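Local coordinates for envelope glycoprotein (Thogoto virus, PDB 5XEA) that probably attaches the virus to a host-cell receptor and later induces fusion of the viral and host membranes, at residues L82-I94 and N137-V149. Numbering follows the deposited sequence.
Sequences LWGSSHQCSYGDI and NIDWRCGVTTSPV
C89 and C142 are joined by a disulfide, SG to SG 2.1 Å with chi3 61°, the covalent link between the short strand 89-91 and the long strand 133-156. Both sulfurs sit between their own backbone N and carbonyl carbon (chi1 near 60°), which turns them into the gap between two nearly antiparallel chains. C142 SG also lies 3.8 Å from Y91 CD2, an oblique sulfur-aromatic contact; K120 makes a cation-pi contact with the same ring.

Aromatic packing continues toward I94. The W140 indole lies beneath the backbone at G92, whose CA makes a CH-pi contact 3.6 Å from the centroid of the five-membered ring. Y91 CB meets W140 CB at 3.5 Å, the two side chains crossing at a slant. At the edge of the indole, W140 NE1 donates to D93 O at 2.9 Å, a bent bond (144°) that lies in the ring plane but meets the oxygen from above its carbonyl plane. The D93 carboxylate itself turns to K114 and H115.

At the helical end, V144 CG2 meets W83 CB at 3.9 Å, and T146 CG2 presses on G84 CA at 3.6 Å. T146 OG1 and a water lie at the edge of the H87 ring, near its plane; the water is 2.7 Å from H87 ND1 and only weakly bonded to T146 OG1, while G84 O lies over one face.

Helix 77-86 and strand 89-91 thus cover one side of strand 133-156 in this gp64-family fusion protein. No backbone ladder joins the two segments: the disulfide fixes the middle covalently, while the single direct hydrogen bond helps set the rotation of the W140 indole beneath G92.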
loop_
_atom_site.group_PDB
_atom_site.type_symbol
_atom_site.label_atom_id
_atom_site.label_comp_id
_atom_site.label_asym_id
_atom_site.label_seq_id
_atom_site.Cartn_x
_atom_site.Cartn_y
_atom_site.Cartn_z
ATOM N N LEU B 82 -1.314 -35.003 -14.706
ATOM C CA LEU B 82 -0.936 -36.104 -13.829
ATOM C C LEU B 82 0.010 -35.630 -12.734
ATOM O O LEU B 82 -0.084 -36.082 -11.586
ATOM C CB LEU B 82 -0.310 -37.234 -14.647
ATOM C CG LEU B 82 0.273 -38.415 -13.864
ATOM C CD1 LEU B 82 -0.745 -39.026 -12.914
ATOM C CD2 LEU B 82 0.833 -39.476 -14.826
ATOM N N TRP B 83 0.923 -34.710 -13.067
ATOM C CA TRP B 83 1.822 -34.170 -12.051
ATOM C C TRP B 83 1.042 -33.460 -10.957
ATOM O O TRP B 83 1.304 -33.658 -9.766
ATOM C CB TRP B 83 2.826 -33.198 -12.679
ATOM C CG TRP B 83 3.882 -33.808 -13.576
ATOM C CD1 TRP B 83 3.893 -35.068 -14.121
ATOM C CD2 TRP B 83 5.076 -33.158 -14.038
ATOM N NE1 TRP B 83 5.023 -35.232 -14.894
ATOM C CE2 TRP B 83 5.767 -34.079 -14.853
ATOM C CE3 TRP B 83 5.629 -31.888 -13.837
ATOM C CZ2 TRP B 83 6.977 -33.767 -15.474
ATOM C CZ3 TRP B 83 6.838 -31.578 -14.454
ATOM C CH2 TRP B 83 7.498 -32.520 -15.259
ATOM N N GLY B 84 0.074 -32.631 -11.346
ATOM C CA GLY B 84 -0.686 -31.877 -10.357
ATOM C C GLY B 84 -1.454 -32.768 -9.394
ATOM O O GLY B 84 -1.426 -32.563 -8.175
ATOM N N SER B 85 -2.138 -33.780 -9.928
ATOM C CA SER B 85 -2.908 -34.669 -9.060
ATOM C C SER B 85 -1.997 -35.534 -8.198
ATOM O O SER B 85 -2.221 -35.663 -6.989
ATOM C CB SER B 85 -3.854 -35.534 -9.893
ATOM O OG SER B 85 -3.216 -36.001 -11.065
ATOM N N SER B 86 -0.945 -36.112 -8.784
ATOM C CA SER B 86 -0.045 -36.956 -8.002
ATOM C C SER B 86 0.871 -36.154 -7.092
ATOM O O SER B 86 1.388 -36.707 -6.117
ATOM C CB SER B 86 0.804 -37.826 -8.928
ATOM O OG SER B 86 1.555 -37.019 -9.822
ATOM N N HIS B 87 1.068 -34.866 -7.381
ATOM C CA HIS B 87 2.043 -34.032 -6.676
ATOM C C HIS B 87 3.441 -34.620 -6.807
ATOM O O HIS B 87 4.211 -34.666 -5.845
ATOM C CB HIS B 87 1.666 -33.832 -5.205
ATOM C CG HIS B 87 0.335 -33.170 -5.013
ATOM N ND1 HIS B 87 0.124 -31.834 -5.283
ATOM C CD2 HIS B 87 -0.852 -33.660 -4.585
ATOM C CE1 HIS B 87 -1.136 -31.531 -5.031
ATOM N NE2 HIS B 87 -1.750 -32.620 -4.604
ATOM N N GLN B 88 3.761 -35.081 -8.015
ATOM C CA GLN B 88 5.073 -35.625 -8.342
ATOM C C GLN B 88 5.431 -35.237 -9.769
ATOM O O GLN B 88 4.561 -34.923 -10.581
ATOM C CB GLN B 88 5.118 -37.153 -8.200
ATOM C CG GLN B 88 5.117 -37.652 -6.774
ATOM C CD GLN B 88 5.507 -39.115 -6.694
ATOM O OE1 GLN B 88 6.669 -39.457 -6.433
ATOM N NE2 GLN B 88 4.539 -39.991 -6.943
ATOM N N CYS B 89 6.729 -35.266 -10.069
ATOM C CA CYS B 89 7.211 -35.001 -11.413
ATOM C C CYS B 89 7.978 -36.215 -11.926
ATOM O O CYS B 89 8.428 -37.070 -11.158
ATOM C CB CYS B 89 8.099 -33.737 -11.453
ATOM S SG CYS B 89 9.669 -33.752 -10.465
ATOM N N SER B 90 8.131 -36.284 -13.240
ATOM C CA SER B 90 8.874 -37.368 -13.862
ATOM C C SER B 90 10.155 -36.845 -14.502
ATOM O O SER B 90 10.299 -35.652 -14.780
ATOM C CB SER B 90 8.023 -38.090 -14.912
ATOM O OG SER B 90 7.690 -37.221 -15.973
ATOM N N TYR B 91 11.080 -37.767 -14.763
ATOM C CA TYR B 91 12.346 -37.415 -15.383
ATOM C C TYR B 91 12.946 -38.670 -16.019
ATOM O O TYR B 91 12.467 -39.789 -15.806
ATOM C CB TYR B 91 13.284 -36.767 -14.362
ATOM C CG TYR B 91 13.612 -37.620 -13.149
ATOM C CD1 TYR B 91 14.719 -38.468 -13.155
ATOM C CD2 TYR B 91 12.834 -37.564 -11.986
ATOM C CE1 TYR B 91 15.041 -39.243 -12.048
ATOM C CE2 TYR B 91 13.154 -38.343 -10.865
ATOM C CZ TYR B 91 14.263 -39.179 -10.906
ATOM O OH TYR B 91 14.610 -39.965 -9.824
ATOM N N GLY B 92 14.007 -38.465 -16.814
ATOM C CA GLY B 92 14.607 -39.539 -17.585
ATOM C C GLY B 92 15.688 -40.286 -16.827
ATOM O O GLY B 92 15.935 -40.060 -15.643
ATOM N N ASP B 93 16.338 -41.213 -17.536
ATOM C CA ASP B 93 17.461 -41.938 -16.955
ATOM C C ASP B 93 18.642 -41.003 -16.735
ATOM O O ASP B 93 18.874 -40.071 -17.506
ATOM C CB ASP B 93 17.887 -43.099 -17.861
ATOM C CG ASP B 93 16.838 -44.203 -17.930
ATOM O OD1 ASP B 93 16.239 -44.523 -16.876
ATOM O OD2 ASP B 93 16.609 -44.742 -19.038
ATOM N N ILE B 94 19.396 -41.264 -15.671
ATOM C CA ILE B 94 20.583 -40.483 -15.359
ATOM C C ILE B 94 21.814 -41.328 -15.663
ATOM O O ILE B 94 21.787 -42.561 -15.592
ATOM C CB ILE B 94 20.604 -39.971 -13.899
ATOM C CG1 ILE B 94 21.387 -40.905 -12.986
ATOM C CG2 ILE B 94 19.154 -39.692 -13.359
ATOM C CD1 ILE B 94 22.436 -40.183 -12.165
ATOM N N ASN B 137 27.441 -37.748 -19.346
ATOM C CA ASN B 137 26.784 -37.459 -18.076
ATOM C C ASN B 137 25.413 -36.890 -18.380
ATOM O O ASN B 137 25.294 -35.938 -19.162
ATOM C CB ASN B 137 27.601 -36.486 -17.215
ATOM C CG ASN B 137 28.620 -37.194 -16.342
ATOM O OD1 ASN B 137 28.267 -37.808 -15.334
ATOM N ND2 ASN B 137 29.896 -37.112 -16.725
ATOM N N ILE B 138 24.381 -37.492 -17.790
ATOM C CA ILE B 138 23.022 -36.981 -17.872
ATOM C C ILE B 138 22.431 -36.907 -16.470
ATOM O O ILE B 138 22.508 -37.878 -15.706
ATOM C CB ILE B 138 22.122 -37.862 -18.756
ATOM C CG1 ILE B 138 22.750 -38.117 -20.123
ATOM C CG2 ILE B 138 20.708 -37.244 -18.880
ATOM C CD1 ILE B 138 21.868 -38.973 -20.992
ATOM N N ASP B 139 21.789 -35.776 -16.152
ATOM C CA ASP B 139 20.992 -35.684 -14.931
ATOM C C ASP B 139 19.791 -34.793 -15.202
ATOM O O ASP B 139 19.722 -34.078 -16.209
ATOM C CB ASP B 139 21.822 -35.182 -13.737
ATOM C CG ASP B 139 21.191 -35.538 -12.381
ATOM O OD1 ASP B 139 20.136 -36.232 -12.361
ATOM O OD2 ASP B 139 21.745 -35.107 -11.344
ATOM N N TRP B 140 18.815 -34.867 -14.304
ATOM C CA TRP B 140 17.521 -34.245 -14.537
ATOM C C TRP B 140 17.134 -33.373 -13.357
ATOM O O TRP B 140 17.528 -33.632 -12.220
ATOM C CB TRP B 140 16.424 -35.312 -14.767
ATOM C CG TRP B 140 16.615 -36.067 -16.034
ATOM C CD1 TRP B 140 17.482 -37.109 -16.249
ATOM C CD2 TRP B 140 15.970 -35.813 -17.284
ATOM N NE1 TRP B 140 17.392 -37.533 -17.550
ATOM C CE2 TRP B 140 16.490 -36.747 -18.217
ATOM C CE3 TRP B 140 14.996 -34.894 -17.712
ATOM C CZ2 TRP B 140 16.067 -36.790 -19.547
ATOM C CZ3 TRP B 140 14.581 -34.928 -19.027
ATOM C CH2 TRP B 140 15.114 -35.883 -19.935
ATOM N N ARG B 141 16.329 -32.349 -13.641
ATOM C CA ARG B 141 15.590 -31.633 -12.610
ATOM C C ARG B 141 14.127 -31.586 -13.025
ATOM O O ARG B 141 13.802 -31.544 -14.217
ATOM C CB ARG B 141 16.105 -30.203 -12.371
ATOM C CG ARG B 141 15.785 -29.227 -13.506
ATOM C CD ARG B 141 16.670 -27.980 -13.453
ATOM N NE ARG B 141 16.578 -27.345 -12.133
ATOM C CZ ARG B 141 15.853 -26.261 -11.861
ATOM N NH1 ARG B 141 15.144 -25.668 -12.809
ATOM N NH2 ARG B 141 15.837 -25.766 -10.631
ATOM N N CYS B 142 13.249 -31.606 -12.032
ATOM C CA CYS B 142 11.834 -31.406 -12.312
ATOM C C CYS B 142 11.144 -30.956 -11.037
ATOM O O CYS B 142 11.659 -31.140 -9.930
ATOM C CB CYS B 142 11.188 -32.675 -12.877
ATOM S SG CYS B 142 11.245 -34.085 -11.753
ATOM N N GLY B 143 9.978 -30.359 -11.203
ATOM C CA GLY B 143 9.232 -29.884 -10.053
ATOM C C GLY B 143 7.844 -29.474 -10.484
ATOM O O GLY B 143 7.587 -29.226 -11.668
ATOM N N VAL B 144 6.943 -29.404 -9.505
ATOM C CA VAL B 144 5.548 -29.086 -9.792
ATOM C C VAL B 144 4.971 -28.332 -8.603
ATOM O O VAL B 144 5.335 -28.589 -7.450
ATOM C CB VAL B 144 4.730 -30.354 -10.110
ATOM C CG1 VAL B 144 4.688 -31.289 -8.899
ATOM C CG2 VAL B 144 3.302 -29.997 -10.569
ATOM N N THR B 145 4.086 -27.381 -8.892
ATOM C CA THR B 145 3.281 -26.737 -7.868
ATOM C C THR B 145 1.835 -26.680 -8.339
ATOM O O THR B 145 1.553 -26.575 -9.538
ATOM C CB THR B 145 3.782 -25.310 -7.527
ATOM O OG1 THR B 145 3.223 -24.885 -6.278
ATOM C CG2 THR B 145 3.367 -24.300 -8.599
ATOM N N THR B 146 0.923 -26.759 -7.379
ATOM C CA THR B 146 -0.495 -26.483 -7.601
ATOM C C THR B 146 -0.885 -25.439 -6.569
ATOM O O THR B 146 -0.837 -25.709 -5.365
ATOM C CB THR B 146 -1.363 -27.734 -7.459
ATOM O OG1 THR B 146 -1.161 -28.309 -6.160
ATOM C CG2 THR B 146 -1.023 -28.757 -8.537
ATOM N N SER B 147 -1.210 -24.239 -7.028
ATOM C CA SER B 147 -1.417 -23.149 -6.084
ATOM C C SER B 147 -2.611 -22.314 -6.504
ATOM O O SER B 147 -2.872 -22.145 -7.703
ATOM C CB SER B 147 -0.178 -22.241 -5.974
ATOM O OG SER B 147 0.998 -23.011 -5.695
ATOM N N PRO B 148 -3.356 -21.782 -5.540
ATOM C CA PRO B 148 -4.426 -20.842 -5.874
ATOM C C PRO B 148 -3.859 -19.461 -6.167
ATOM O O PRO B 148 -3.009 -18.949 -5.436
ATOM C CB PRO B 148 -5.287 -20.835 -4.606
ATOM C CG PRO B 148 -4.319 -21.095 -3.513
ATOM C CD PRO B 148 -3.278 -22.044 -4.088
ATOM N N VAL B 149 -4.350 -18.846 -7.242
ATOM C CA VAL B 149 -4.002 -17.474 -7.583
ATOM C C VAL B 149 -5.286 -16.668 -7.768
ATOM O O VAL B 149 -6.268 -17.169 -8.332
ATOM C CB VAL B 149 -3.123 -17.404 -8.846
ATOM C CG1 VAL B 149 -1.732 -18.108 -8.615
ATOM C CG2 VAL B 149 -3.861 -17.989 -10.026
HETATM O O HOH W 1 1.879 -29.931 -6.130
#